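Local coordinates for rutinosidase (Aspergillus niger, PDB 6I1A), which is a secreted family 5 glycoside hydrolase that cleaves the disaccharide rutinose from flavonoid rutinosides such as rutin and probably acts on beta-1,3-glucans too, at residues Ile15-Phe20 against Met130-Ile134; Ile175-Gln179 against Val233-Ile237; Val219-Arg224 against Trp251-Phe255; Asp254-Ser258 against Gly295-Val299; Asn312-Arg317 against Gln351-Tyr357. One frame throughout, in Å; residues are numbered along the deposited sequence.

Contact 1 touches contacts 2 and 4, and contact 4 touches contact 3, whereas contact 5 touches none of the others. Contact 1 closes the bottom of the TIM barrel and meets contact 2, about 14 Å away between centres, where I134 CD1 of the strand packs on F177 CD1 of the following helix at 3.8 Å. It meets contact 4 through R18, whose NH2 lies 2.8 Å from K296 O. Contacts 3 and 4, with centres about 11 Å apart, share D254 and F255, so one short turn faces a helix and a loop. Contact 5 joins loops at the opposite end of the strands, the end that carries the active site in this family, with its centre about 31 Å from that of contact 1.

Contact 1 (Ile15-Phe20 against Met130-Ile134); sequences IDWRTF and MHIII. With EDO (1,2-ethanediol), chain J.
I15 and H131 bring their backbones no closer than 8.9 Å from CA to CA, because an irregular loop here faces the start of strand 131-136 and side chains bridge the space. The loop leads into strand 22-26, the first of the TIM barrel, and plugs the barrel at the end where its strands begin. H131 fills the gap. Its CG is anti to the backbone N (chi1 -166°), which sends the imidazole across to the loop, where I15 CD1 sits over one face, 3.6 Å from the ring centroid, in a CH-pi contact. The same methyl lies above the rims of the W17 and F20 rings, so a slim branched side chain suits a spot among three aromatic groups. W17 meets the imidazole obliquely, CZ2 lying 4.1 Å from H131 CD2, and F20 CZ approaches H131 CB at 4.1 Å; together the rings form an aromatic cluster. I133 adds a looser apolar contact to W17. Histidine and tryptophan suit this buried place because each has a ring nitrogen for T188: H131 NE2 and W17 NE1 are both hydrogen-bonded to its OG1. On the far side of the loop an Asx turn holds the chain: D16 OD1 accepts R18 N at 2.9 Å from above the carboxylate plane, and also the hydroxyl O2 of an ethanediol at 2.8 Å.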
# COMPACT_ATOMS: atom_id res chain seq x y z
N ILE A 15 21.27 -20.91 -17.06
CA ILE A 15 20.28 -21.17 -15.99
C ILE A 15 18.87 -20.94 -16.50
O ILE A 15 18.62 -20.08 -17.42
CB ILE A 15 20.60 -20.39 -14.72
CG1 ILE A 15 20.26 -18.92 -14.85
CG2 ILE A 15 22.07 -20.61 -14.31
CD1 ILE A 15 20.11 -18.26 -13.46
N ASP A 16 17.96 -21.69 -15.90
CA ASP A 16 16.53 -21.53 -16.08
C ASP A 16 16.01 -20.90 -14.80
O ASP A 16 16.02 -21.54 -13.78
CB ASP A 16 15.85 -22.87 -16.33
CG ASP A 16 14.38 -22.75 -16.59
OD1 ASP A 16 13.79 -21.71 -16.38
OD2 ASP A 16 13.80 -23.77 -17.04
N TRP A 17 15.67 -19.61 -14.85
CA TRP A 17 15.21 -18.93 -13.62
C TRP A 17 13.96 -19.60 -13.05
O TRP A 17 13.55 -19.23 -11.93
CB TRP A 17 14.98 -17.44 -13.90
CG TRP A 17 16.22 -16.63 -13.70
CD1 TRP A 17 17.06 -16.11 -14.65
CD2 TRP A 17 16.77 -16.21 -12.44
NE1 TRP A 17 18.10 -15.45 -14.07
CE2 TRP A 17 17.92 -15.45 -12.71
CE3 TRP A 17 16.40 -16.41 -11.08
CZ2 TRP A 17 18.74 -14.93 -11.70
CZ3 TRP A 17 17.20 -15.86 -10.08
CH2 TRP A 17 18.32 -15.07 -10.40
N ARG A 18 13.23 -20.44 -13.80
CA ARG A 18 12.06 -21.13 -13.24
C ARG A 18 12.49 -22.19 -12.22
O ARG A 18 11.63 -22.57 -11.39
CB ARG A 18 11.20 -21.74 -14.36
CG ARG A 18 10.46 -20.69 -15.17
CD ARG A 18 9.77 -21.29 -16.41
NE ARG A 18 9.25 -20.24 -17.32
CZ ARG A 18 8.22 -19.52 -17.02
NH1 ARG A 18 7.53 -19.75 -15.91
NH2 ARG A 18 7.79 -18.57 -17.85
N THR A 19 13.67 -22.72 -12.34
CA THR A 19 14.13 -23.80 -11.42
C THR A 19 15.26 -23.32 -10.52
O THR A 19 15.49 -23.95 -9.46
CB THR A 19 14.50 -25.05 -12.23
OG1 THR A 19 15.59 -24.80 -13.11
CG2 THR A 19 13.30 -25.53 -13.00
N PHE A 20 16.03 -22.33 -10.93
CA PHE A 20 17.21 -21.85 -10.17
C PHE A 20 16.73 -21.18 -8.89
O PHE A 20 15.80 -20.37 -8.88
CB PHE A 20 17.99 -20.89 -11.06
CG PHE A 20 19.19 -20.29 -10.39
CD1 PHE A 20 20.39 -20.97 -10.33
CD2 PHE A 20 19.11 -19.04 -9.79
CE1 PHE A 20 21.50 -20.44 -9.68
CE2 PHE A 20 20.22 -18.50 -9.16
CZ PHE A 20 21.41 -19.19 -9.12
N MET A 130 29.46 -18.67 -8.74
CA MET A 130 28.36 -17.71 -8.46
C MET A 130 27.70 -17.28 -9.79
O MET A 130 28.41 -17.24 -10.84
CB MET A 130 28.84 -16.48 -7.72
CG MET A 130 29.37 -16.81 -6.31
SD MET A 130 29.47 -15.34 -5.33
CE MET A 130 30.31 -15.98 -3.87
N HIS A 131 26.42 -16.92 -9.72
CA HIS A 131 25.69 -16.29 -10.87
C HIS A 131 25.79 -14.78 -10.72
O HIS A 131 25.73 -14.32 -9.56
CB HIS A 131 24.25 -16.78 -10.94
CG HIS A 131 23.55 -16.45 -12.24
ND1 HIS A 131 23.84 -17.09 -13.42
CD2 HIS A 131 22.68 -15.43 -12.55
CE1 HIS A 131 23.10 -16.55 -14.38
NE2 HIS A 131 22.43 -15.54 -13.90
N ILE A 132 25.96 -14.06 -11.81
CA ILE A 132 26.19 -12.62 -11.82
C ILE A 132 24.99 -11.94 -12.48
O ILE A 132 24.75 -12.22 -13.67
CB ILE A 132 27.49 -12.24 -12.52
CG1 ILE A 132 28.70 -13.07 -12.04
CG2 ILE A 132 27.74 -10.78 -12.40
CD1 ILE A 132 29.10 -12.81 -10.57
N ILE A 133 24.37 -11.01 -11.81
CA ILE A 133 23.37 -10.11 -12.43
C ILE A 133 24.02 -8.76 -12.72
O ILE A 133 24.47 -8.11 -11.77
CB ILE A 133 22.14 -9.90 -11.57
CG1 ILE A 133 21.44 -11.22 -11.27
CG2 ILE A 133 21.17 -8.86 -12.15
CD1 ILE A 133 20.53 -11.15 -10.05
N ILE A 134 24.14 -8.36 -13.99
CA ILE A 134 24.69 -7.05 -14.34
C ILE A 134 23.51 -6.08 -14.50
O ILE A 134 22.63 -6.31 -15.36
CB ILE A 134 25.58 -7.06 -15.61
CG1 ILE A 134 26.76 -8.01 -15.44
CG2 ILE A 134 26.00 -5.64 -15.93
CD1 ILE A 134 27.55 -8.19 -16.73
C1 EDO J . 12.91 -17.92 -17.44
O1 EDO J . 11.66 -17.40 -17.61
C2 EDO J . 13.18 -19.07 -18.40
O2 EDO J . 12.34 -20.22 -18.18

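Contact 2 (Ile175-Gln179 against Val233-Ile237); sequences INFIQ and VNPNI
I178 and I237 form the tight, buried half of this contact, with I178 CG2 3.7 Å from I237 CD1, a methyl that also touches Q179 OE1. I175 extends the apolar strip, its CG2 touching V233 CG1 at 3.7 Å. In both helix isoleucines CG2 is anti to the backbone N, and this is the branch that makes the closest approach. Isoleucine suits both places because CG2 faces the loop while the side chains also meet strand 187-190, I175 at L189 and I178 at Y187. The pairing is one of the lateral joins of the TIM barrel: the last turn of helix 161-179 leans on the loop that runs from the next outer helix, 213-233, into strand 239-241. Q179 bends at chi2 (-64°), its amide plane 70° from that of N234, and the buried N234 ND2 donates to Q179 OE1 at 2.8 Å in an almost straight bond (172°). OE1 lies in the amide plane of N234, and Y14 OH is a second partner of ND2. Asparagine serves twice here, because N234 OD1 accepts N236 N at 3.1 Å in an Asx turn. The looser, solvent side belongs to the partly exposed Q179 and the exposed V233, whose CG1 lies 3.8 Å from Q179 NE2.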
# COMPACT_ATOMS: atom_id res chain seq x y z
N ILE A 175 25.79 -6.80 -23.45
CA ILE A 175 25.70 -8.09 -24.19
C ILE A 175 27.08 -8.50 -24.65
O ILE A 175 27.45 -9.69 -24.46
CB ILE A 175 24.74 -7.98 -25.39
CG1 ILE A 175 23.29 -7.76 -24.95
CG2 ILE A 175 24.87 -9.22 -26.28
CD1 ILE A 175 22.37 -7.28 -26.05
N ASN A 176 27.82 -7.58 -25.20
CA ASN A 176 29.21 -7.90 -25.69
C ASN A 176 30.09 -8.34 -24.51
O ASN A 176 30.86 -9.30 -24.63
CB ASN A 176 29.86 -6.71 -26.40
CG ASN A 176 31.24 -7.03 -26.93
OD1 ASN A 176 31.33 -7.85 -27.86
ND2 ASN A 176 32.26 -6.42 -26.35
N PHE A 177 29.97 -7.68 -23.35
CA PHE A 177 30.75 -8.09 -22.16
C PHE A 177 30.42 -9.55 -21.82
O PHE A 177 31.33 -10.35 -21.52
CB PHE A 177 30.38 -7.14 -21.02
CG PHE A 177 31.10 -7.43 -19.72
CD1 PHE A 177 30.64 -8.43 -18.87
CD2 PHE A 177 32.17 -6.67 -19.34
CE1 PHE A 177 31.30 -8.70 -17.68
CE2 PHE A 177 32.85 -6.93 -18.14
CZ PHE A 177 32.42 -7.93 -17.33
N ILE A 178 29.14 -9.89 -21.80
CA ILE A 178 28.69 -11.25 -21.42
C ILE A 178 29.23 -12.28 -22.44
O ILE A 178 29.78 -13.33 -22.08
CB ILE A 178 27.17 -11.32 -21.26
CG1 ILE A 178 26.71 -10.48 -20.05
CG2 ILE A 178 26.75 -12.76 -21.13
CD1 ILE A 178 25.23 -10.33 -19.95
N GLN A 179 29.07 -11.94 -23.72
CA GLN A 179 29.46 -12.91 -24.80
C GLN A 179 30.96 -13.10 -24.85
O GLN A 179 31.40 -14.21 -25.26
CB GLN A 179 29.03 -12.32 -26.14
CG GLN A 179 27.55 -12.40 -26.38
CD GLN A 179 27.07 -13.83 -26.47
OE1 GLN A 179 26.69 -14.43 -25.49
NE2 GLN A 179 27.03 -14.39 -27.68
N VAL A 233 21.14 -12.01 -30.32
CA VAL A 233 22.55 -12.38 -30.14
C VAL A 233 22.68 -13.73 -29.43
O VAL A 233 23.49 -14.60 -29.89
CB VAL A 233 23.26 -11.29 -29.34
CG1 VAL A 233 24.68 -11.67 -29.01
CG2 VAL A 233 23.19 -9.95 -30.06
N ASN A 234 22.02 -13.91 -28.29
CA ASN A 234 22.20 -15.12 -27.49
C ASN A 234 20.95 -15.21 -26.63
O ASN A 234 20.88 -14.63 -25.54
CB ASN A 234 23.48 -15.12 -26.65
CG ASN A 234 23.65 -16.44 -25.94
OD1 ASN A 234 22.74 -17.26 -25.83
ND2 ASN A 234 24.83 -16.56 -25.34
N PRO A 235 19.94 -15.94 -27.06
CA PRO A 235 18.67 -16.00 -26.37
C PRO A 235 18.75 -16.75 -25.03
O PRO A 235 17.77 -16.71 -24.31
CB PRO A 235 17.72 -16.67 -27.36
CG PRO A 235 18.64 -17.46 -28.23
CD PRO A 235 19.92 -16.69 -28.35
N ASN A 236 19.87 -17.40 -24.78
CA ASN A 236 20.06 -18.16 -23.54
C ASN A 236 20.45 -17.21 -22.40
O ASN A 236 20.40 -17.64 -21.22
CB ASN A 236 21.12 -19.24 -23.73
CG ASN A 236 20.62 -20.31 -24.69
OD1 ASN A 236 19.58 -20.88 -24.44
ND2 ASN A 236 21.28 -20.37 -25.82
N ILE A 237 20.81 -15.96 -22.70
CA ILE A 237 21.07 -14.97 -21.61
C ILE A 237 19.72 -14.52 -21.09
O ILE A 237 18.97 -13.90 -21.81
CB ILE A 237 21.89 -13.77 -22.12
CG1 ILE A 237 23.25 -14.17 -22.69
CG2 ILE A 237 22.02 -12.72 -21.01
CD1 ILE A 237 23.91 -13.06 -23.41

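Contact 3 (Val219-Arg224 against Trp251-Phe255)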
# COMPACT_ATOMS: atom_id res chain seq x y z
N VAL A 219 8.46 2.28 -20.69
CA VAL A 219 9.30 1.22 -20.12
C VAL A 219 9.08 -0.06 -20.92
O VAL A 219 10.06 -0.79 -21.19
CB VAL A 219 8.98 1.01 -18.63
CG1 VAL A 219 9.66 -0.24 -18.12
CG2 VAL A 219 9.38 2.25 -17.83
N LEU A 220 7.82 -0.42 -21.25
CA LEU A 220 7.55 -1.66 -22.01
C LEU A 220 8.19 -1.63 -23.39
O LEU A 220 8.76 -2.62 -23.82
CB LEU A 220 6.05 -1.88 -22.08
CG LEU A 220 5.62 -3.14 -22.84
CD1 LEU A 220 6.19 -4.37 -22.20
CD2 LEU A 220 4.11 -3.22 -22.89
N LYS A 221 8.14 -0.49 -24.07
CA LYS A 221 8.81 -0.34 -25.37
C LYS A 221 10.29 -0.68 -25.21
O LYS A 221 10.88 -1.38 -26.04
CB LYS A 221 8.60 1.10 -25.88
CG LYS A 221 9.33 1.46 -27.15
CD LYS A 221 9.26 2.96 -27.44
CE LYS A 221 10.23 3.43 -28.51
NZ LYS A 221 9.82 2.84 -29.80
N TYR A 222 10.91 -0.15 -24.15
CA TYR A 222 12.35 -0.36 -23.93
C TYR A 222 12.62 -1.82 -23.61
O TYR A 222 13.54 -2.42 -24.19
CB TYR A 222 12.82 0.54 -22.79
CG TYR A 222 14.23 0.30 -22.36
CD1 TYR A 222 15.30 0.53 -23.19
CD2 TYR A 222 14.50 -0.21 -21.08
CE1 TYR A 222 16.60 0.33 -22.74
CE2 TYR A 222 15.81 -0.45 -20.65
CZ TYR A 222 16.87 -0.17 -21.47
OH TYR A 222 18.15 -0.33 -21.07
N ILE A 223 11.87 -2.41 -22.68
CA ILE A 223 12.15 -3.82 -22.31
C ILE A 223 11.94 -4.75 -23.52
O ILE A 223 12.70 -5.70 -23.73
CB ILE A 223 11.34 -4.27 -21.11
CG1 ILE A 223 11.64 -3.40 -19.87
CG2 ILE A 223 11.62 -5.75 -20.84
CD1 ILE A 223 13.08 -3.50 -19.38
N ARG A 224 10.92 -4.50 -24.29
CA ARG A 224 10.69 -5.30 -25.53
C ARG A 224 11.89 -5.14 -26.46
O ARG A 224 12.32 -6.15 -27.05
CB ARG A 224 9.39 -4.86 -26.20
CG ARG A 224 8.16 -5.41 -25.54
CD ARG A 224 6.90 -4.94 -26.23
NE ARG A 224 5.79 -5.77 -25.77
CZ ARG A 224 4.52 -5.42 -25.77
NH1 ARG A 224 3.61 -6.28 -25.30
NH2 ARG A 224 4.12 -4.24 -26.26
N TRP A 251 2.49 -6.63 -15.36
CA TRP A 251 3.30 -6.76 -16.58
C TRP A 251 3.14 -8.13 -17.25
O TRP A 251 3.57 -8.30 -18.37
CB TRP A 251 4.80 -6.58 -16.26
CG TRP A 251 5.18 -5.30 -15.58
CD1 TRP A 251 5.51 -5.12 -14.27
CD2 TRP A 251 5.41 -4.04 -16.22
NE1 TRP A 251 5.86 -3.80 -14.05
CE2 TRP A 251 5.83 -3.13 -15.23
CE3 TRP A 251 5.21 -3.61 -17.54
CZ2 TRP A 251 6.11 -1.81 -15.53
CZ3 TRP A 251 5.51 -2.30 -17.82
CH2 TRP A 251 5.96 -1.41 -16.84
N GLU A 252 2.61 -9.10 -16.54
CA GLU A 252 2.54 -10.53 -17.01
C GLU A 252 1.92 -10.68 -18.41
O GLU A 252 2.50 -11.49 -19.20
CB GLU A 252 1.70 -11.37 -16.03
CG GLU A 252 2.51 -11.79 -14.87
CD GLU A 252 1.71 -12.61 -13.87
OE1 GLU A 252 0.59 -13.00 -14.19
OE2 GLU A 252 2.28 -12.90 -12.82
N GLY A 253 0.83 -9.97 -18.66
CA GLY A 253 0.09 -10.05 -19.92
C GLY A 253 0.87 -9.48 -21.05
O GLY A 253 0.48 -9.70 -22.23
N ASP A 254 1.99 -8.80 -20.83
CA ASP A 254 2.73 -8.11 -21.92
C ASP A 254 3.79 -8.97 -22.58
O ASP A 254 4.38 -8.53 -23.58
CB ASP A 254 3.44 -6.86 -21.37
CG ASP A 254 2.48 -5.79 -20.89
OD1 ASP A 254 1.39 -5.62 -21.54
OD2 ASP A 254 2.83 -5.08 -19.91
N PHE A 255 4.09 -10.17 -22.06
CA PHE A 255 5.11 -11.06 -22.58
C PHE A 255 4.56 -12.47 -22.69
O PHE A 255 3.91 -12.96 -21.78
CB PHE A 255 6.32 -11.10 -21.63
CG PHE A 255 6.89 -9.74 -21.37
CD1 PHE A 255 6.46 -9.00 -20.31
CD2 PHE A 255 7.89 -9.24 -22.19
CE1 PHE A 255 7.00 -7.75 -20.07
CE2 PHE A 255 8.44 -8.01 -21.92
CZ PHE A 255 7.98 -7.27 -20.88
O HOH W 1 6.33 -8.66 -25.48
O HOH W 2 1.00 -5.71 -24.36
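L220, on the helix 213-233 that flanks the TIM barrel, can be followed outward into the turn after helix 248-252. Its CB lies at the edge of the W251 indole, 4.3 Å from CZ3. CG, anti to the backbone N, is the fork that carries the two methyls into the opposing turn. CD1 meets D254 CB and lies 3.7 Å from F255 CZ, where I223 CG2 also meets the phenyl. CD2 rests 3.6 Å from D254 CG and covers one face of the R224 guanidinium near its rim. Leucine suits the place because its branches serve an aromatic ring and the carbon skeleton of polar groups at once. V219 CG1 touches W251 CH2, while the indole NE1 is bonded to G243 O. R224, its chain extended from CG to NE, donates from NH1 to D254 O at 2.9 Å, in the carbonyl plane and on a lone pair. One water links R224 NE to that same oxygen, and another joins NH1 to D254 OD1. D254 OD1 is 4.4 Å from NH1, well out of the guanidinium plane, so the charges probably attract through space and water, while the carbonyl and the two waters together help to set how the guanidinium is turned.

Contact 4 (Asp254-Ser258 against Gly295-Val299); sequences DFPAS and GKFPV
F255 begins the walk, meeting F297 and K296 of a second loop. Both loops lead into strands of the TIM barrel, 261-269 and 299-308, and so pack together at the end where those strands start. The F255 CB presses on the ring tip of F297, 3.6 Å from CZ, and its carbonyl O accepts K296 NZ at 2.8 Å, the donor tilted 21° from the carbonyl plane. Lysine fits because its chain is fully extended, every torsion near 180°, and so spans the gap between the loops; NZ also bonds to E252 O, so the ammonium group is shared by two carbonyls of one turn. Next comes P256, whose CB points away while its O lies in the plane of the F297 ring at the edge, 3.3 Å from CZ. F255 O meets the same edge, and aromatic C-H groups, slightly positive, suit such oxygens. A phenylalanine thus turns its rim to the backbone and packs its body on L261. A257 follows, its O hydrogen-bonded to R18 NH2 and approaching F297 CE1 obliquely at 3.8 Å. Its side chain is small enough to lie beside the lysine, CB being 4.1 Å from K296 CE.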
# COMPACT_ATOMS: atom_id res chain seq x y z
N ASP A 254 1.99 -8.80 -20.83
CA ASP A 254 2.73 -8.11 -21.92
C ASP A 254 3.79 -8.97 -22.58
O ASP A 254 4.38 -8.53 -23.58
CB ASP A 254 3.44 -6.86 -21.37
CG ASP A 254 2.48 -5.79 -20.89
OD1 ASP A 254 1.39 -5.62 -21.54
OD2 ASP A 254 2.83 -5.08 -19.91
N PHE A 255 4.09 -10.17 -22.06
CA PHE A 255 5.11 -11.06 -22.58
C PHE A 255 4.56 -12.47 -22.69
O PHE A 255 3.91 -12.96 -21.78
CB PHE A 255 6.32 -11.10 -21.63
CG PHE A 255 6.89 -9.74 -21.37
CD1 PHE A 255 6.46 -9.00 -20.31
CD2 PHE A 255 7.89 -9.24 -22.19
CE1 PHE A 255 7.00 -7.75 -20.07
CE2 PHE A 255 8.44 -8.01 -21.92
CZ PHE A 255 7.98 -7.27 -20.88
N PRO A 256 4.85 -13.18 -23.81
CA PRO A 256 4.56 -14.61 -23.89
C PRO A 256 5.37 -15.40 -22.87
O PRO A 256 6.51 -15.03 -22.61
CB PRO A 256 4.93 -15.05 -25.32
CG PRO A 256 5.68 -13.89 -25.87
CD PRO A 256 5.39 -12.64 -25.05
N ALA A 257 4.78 -16.44 -22.30
CA ALA A 257 5.44 -17.26 -21.27
C ALA A 257 6.76 -17.84 -21.76
O ALA A 257 7.66 -18.14 -20.92
CB ALA A 257 4.52 -18.39 -20.84
N SER A 258 6.95 -18.03 -23.08
CA SER A 258 8.23 -18.54 -23.63
C SER A 258 9.41 -17.56 -23.50
O SER A 258 10.57 -17.97 -23.70
CB SER A 258 8.02 -18.93 -25.10
OG SER A 258 7.67 -17.81 -25.86
N GLY A 295 2.70 -16.83 -11.15
CA GLY A 295 3.52 -17.95 -11.58
C GLY A 295 3.81 -17.99 -13.08
O GLY A 295 4.56 -18.86 -13.54
N LYS A 296 3.31 -17.01 -13.84
CA LYS A 296 3.54 -17.03 -15.29
C LYS A 296 5.06 -16.95 -15.54
O LYS A 296 5.59 -17.64 -16.39
CB LYS A 296 2.85 -15.88 -16.01
CG LYS A 296 3.02 -15.94 -17.52
CD LYS A 296 2.22 -14.92 -18.22
CE LYS A 296 2.37 -15.03 -19.74
NZ LYS A 296 1.62 -13.94 -20.44
N PHE A 297 5.73 -16.00 -14.86
CA PHE A 297 7.19 -15.86 -14.86
C PHE A 297 7.78 -15.99 -13.45
O PHE A 297 7.13 -15.70 -12.45
CB PHE A 297 7.57 -14.48 -15.41
CG PHE A 297 7.17 -14.30 -16.87
CD1 PHE A 297 7.92 -14.91 -17.84
CD2 PHE A 297 6.06 -13.54 -17.20
CE1 PHE A 297 7.54 -14.81 -19.18
CE2 PHE A 297 5.68 -13.42 -18.55
CZ PHE A 297 6.43 -14.05 -19.50
N PRO A 298 9.07 -16.38 -13.40
CA PRO A 298 9.76 -16.46 -12.12
C PRO A 298 10.04 -15.05 -11.60
O PRO A 298 10.13 -14.07 -12.37
CB PRO A 298 11.02 -17.23 -12.39
CG PRO A 298 11.28 -16.99 -13.89
CD PRO A 298 9.90 -16.87 -14.48
N VAL A 299 10.21 -14.94 -10.27
CA VAL A 299 10.48 -13.69 -9.55
C VAL A 299 11.73 -13.90 -8.70
O VAL A 299 11.90 -14.93 -8.07
CB VAL A 299 9.28 -13.30 -8.68
CG1 VAL A 299 9.57 -12.10 -7.75
CG2 VAL A 299 8.08 -13.00 -9.57

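Contact 5 (Asn312-Arg317 against Gln351-Tyr357). With EDO (1,2-ethanediol), chain U.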
# COMPACT_ATOMS: atom_id res chain seq x y z
N ASN A 312 13.21 -0.06 15.60
CA ASN A 312 14.28 -0.99 15.21
C ASN A 312 14.99 -1.53 16.43
O ASN A 312 15.34 -0.70 17.33
CB ASN A 312 15.28 -0.36 14.25
CG ASN A 312 14.68 -0.16 12.85
OD1 ASN A 312 14.66 -1.14 12.09
ND2 ASN A 312 14.21 1.04 12.54
N THR A 313 15.20 -2.80 16.44
CA THR A 313 16.02 -3.44 17.50
C THR A 313 17.11 -4.27 16.89
O THR A 313 16.91 -5.09 15.95
CB THR A 313 15.14 -4.22 18.46
OG1 THR A 313 14.65 -5.40 17.85
CG2 THR A 313 13.87 -3.52 18.90
N LEU A 314 18.27 -4.16 17.50
CA LEU A 314 19.40 -4.98 17.09
C LEU A 314 19.21 -6.45 17.39
O LEU A 314 19.81 -7.33 16.76
CB LEU A 314 20.65 -4.40 17.75
CG LEU A 314 20.97 -2.96 17.39
CD1 LEU A 314 22.03 -2.38 18.30
CD2 LEU A 314 21.45 -2.89 15.97
N ALA A 315 18.45 -6.74 18.48
CA ALA A 315 18.29 -8.10 18.96
C ALA A 315 17.59 -9.00 17.92
O ALA A 315 17.81 -10.21 17.98
CB ALA A 315 17.50 -8.08 20.27
N LEU A 316 16.74 -8.43 17.06
CA LEU A 316 15.91 -9.23 16.15
C LEU A 316 16.54 -9.27 14.75
O LEU A 316 15.87 -9.77 13.89
CB LEU A 316 14.51 -8.65 16.10
CG LEU A 316 13.65 -8.92 17.36
CD1 LEU A 316 12.34 -8.16 17.30
CD2 LEU A 316 13.41 -10.40 17.51
N ARG A 317 17.74 -8.79 14.57
CA ARG A 317 18.33 -8.74 13.21
C ARG A 317 18.50 -10.13 12.67
O ARG A 317 18.15 -10.41 11.49
CB ARG A 317 19.67 -8.01 13.21
CG ARG A 317 19.53 -6.52 13.42
CD ARG A 317 20.90 -5.87 13.46
NE ARG A 317 21.68 -6.31 14.62
CZ ARG A 317 22.98 -6.11 14.77
NH1 ARG A 317 23.69 -5.41 13.88
NH2 ARG A 317 23.57 -6.55 15.87
N GLN A 351 16.92 1.62 17.92
CA GLN A 351 18.30 1.45 18.38
C GLN A 351 19.20 1.38 17.16
O GLN A 351 18.87 0.60 16.25
CB GLN A 351 18.51 0.13 19.14
CG GLN A 351 17.77 0.03 20.46
CD GLN A 351 18.43 0.87 21.53
OE1 GLN A 351 19.65 1.07 21.52
NE2 GLN A 351 17.63 1.40 22.45
N GLY A 352 20.31 2.11 17.19
CA GLY A 352 21.40 1.84 16.25
C GLY A 352 21.37 2.77 15.07
O GLY A 352 20.69 3.79 15.04
N GLU A 353 22.20 2.37 14.11
CA GLU A 353 22.45 3.20 12.90
C GLU A 353 22.24 2.32 11.66
O GLU A 353 22.19 1.12 11.77
CB GLU A 353 23.88 3.72 12.92
CG GLU A 353 24.11 4.74 14.03
CD GLU A 353 25.57 5.15 14.16
OE1 GLU A 353 26.46 4.42 13.67
OE2 GLU A 353 25.77 6.16 14.81
N GLN A 354 22.18 2.97 10.49
CA GLN A 354 21.92 2.15 9.27
C GLN A 354 22.96 1.05 9.09
O GLN A 354 22.62 -0.06 8.69
CB GLN A 354 21.76 3.03 8.04
CG GLN A 354 20.46 3.79 8.04
CD GLN A 354 20.16 4.47 6.73
OE1 GLN A 354 21.03 5.02 6.08
NE2 GLN A 354 18.92 4.37 6.31
N LYS A 355 24.24 1.29 9.37
CA LYS A 355 25.23 0.24 9.21
C LYS A 355 24.93 -1.03 10.00
O LYS A 355 25.40 -2.09 9.62
CB LYS A 355 26.65 0.74 9.47
CG LYS A 355 26.92 1.17 10.90
CD LYS A 355 28.34 1.63 11.14
CE LYS A 355 28.53 2.18 12.54
NZ LYS A 355 27.95 1.25 13.56
N ASP A 356 24.16 -0.95 11.08
CA ASP A 356 23.79 -2.15 11.85
C ASP A 356 22.77 -3.04 11.12
O ASP A 356 22.70 -4.21 11.45
CB ASP A 356 23.21 -1.71 13.21
CG ASP A 356 24.23 -0.96 14.09
OD1 ASP A 356 25.37 -1.39 14.11
OD2 ASP A 356 23.83 0.05 14.64
N TYR A 357 22.02 -2.49 10.15
CA TYR A 357 20.89 -3.19 9.51
C TYR A 357 21.14 -3.40 8.01
O TYR A 357 20.42 -4.23 7.47
CB TYR A 357 19.58 -2.42 9.68
CG TYR A 357 19.22 -2.22 11.16
CD1 TYR A 357 19.68 -1.12 11.85
CD2 TYR A 357 18.46 -3.17 11.84
CE1 TYR A 357 19.34 -0.94 13.20
CE2 TYR A 357 18.14 -3.02 13.18
CZ TYR A 357 18.59 -1.91 13.83
OH TYR A 357 18.23 -1.76 15.16
C1 EDO U . 18.55 3.67 2.50
O1 EDO U . 18.56 4.96 3.10
C2 EDO U . 19.85 2.91 2.62
O2 EDO U . 20.87 3.27 1.65
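Y357, wedged against N312 and L314, has the shortest polar bond here, one within its own segment: its OH donates to Q351 O at 2.7 Å, the acceptor lying at the ring edge. That bond brings the two ends of segment 351-357 together beside N312 and L314. N312 CB packs 3.4 Å from the hydroxyl, and the amide oxygen of N312 stands over one face of the ring while it accepts A308 N. L314 crosses the ring at about a right angle, CD2 lying 3.7 Å from Y357 CZ and 3.5 Å from D356 CB. A tyrosine suits the place, offering a flat buried body and a hydroxyl for a backbone oxygen. At one end Q351 N donates to N312 O at 2.9 Å. At the other, R317 bends at chi3 (-65°), which turns its guanidinium back over the loop with L314 CD2 above one face. NH1 then gives D356 O a nearly straight bond of 2.9 Å (170°), and NE binds L314 O at 3.0 Å; both acceptors lie in the guanidinium plane, so one arginine, held flat, binds a carbonyl of each segment. D356 OD2 accepts E353 N, and K355 bridges E353 and, at longer range, D356. The segments follow strands 299-308 and 334-337, making them neighbouring beta-alpha loops on the TIM-barrel face that carries catalysis in family 5 hydrolases.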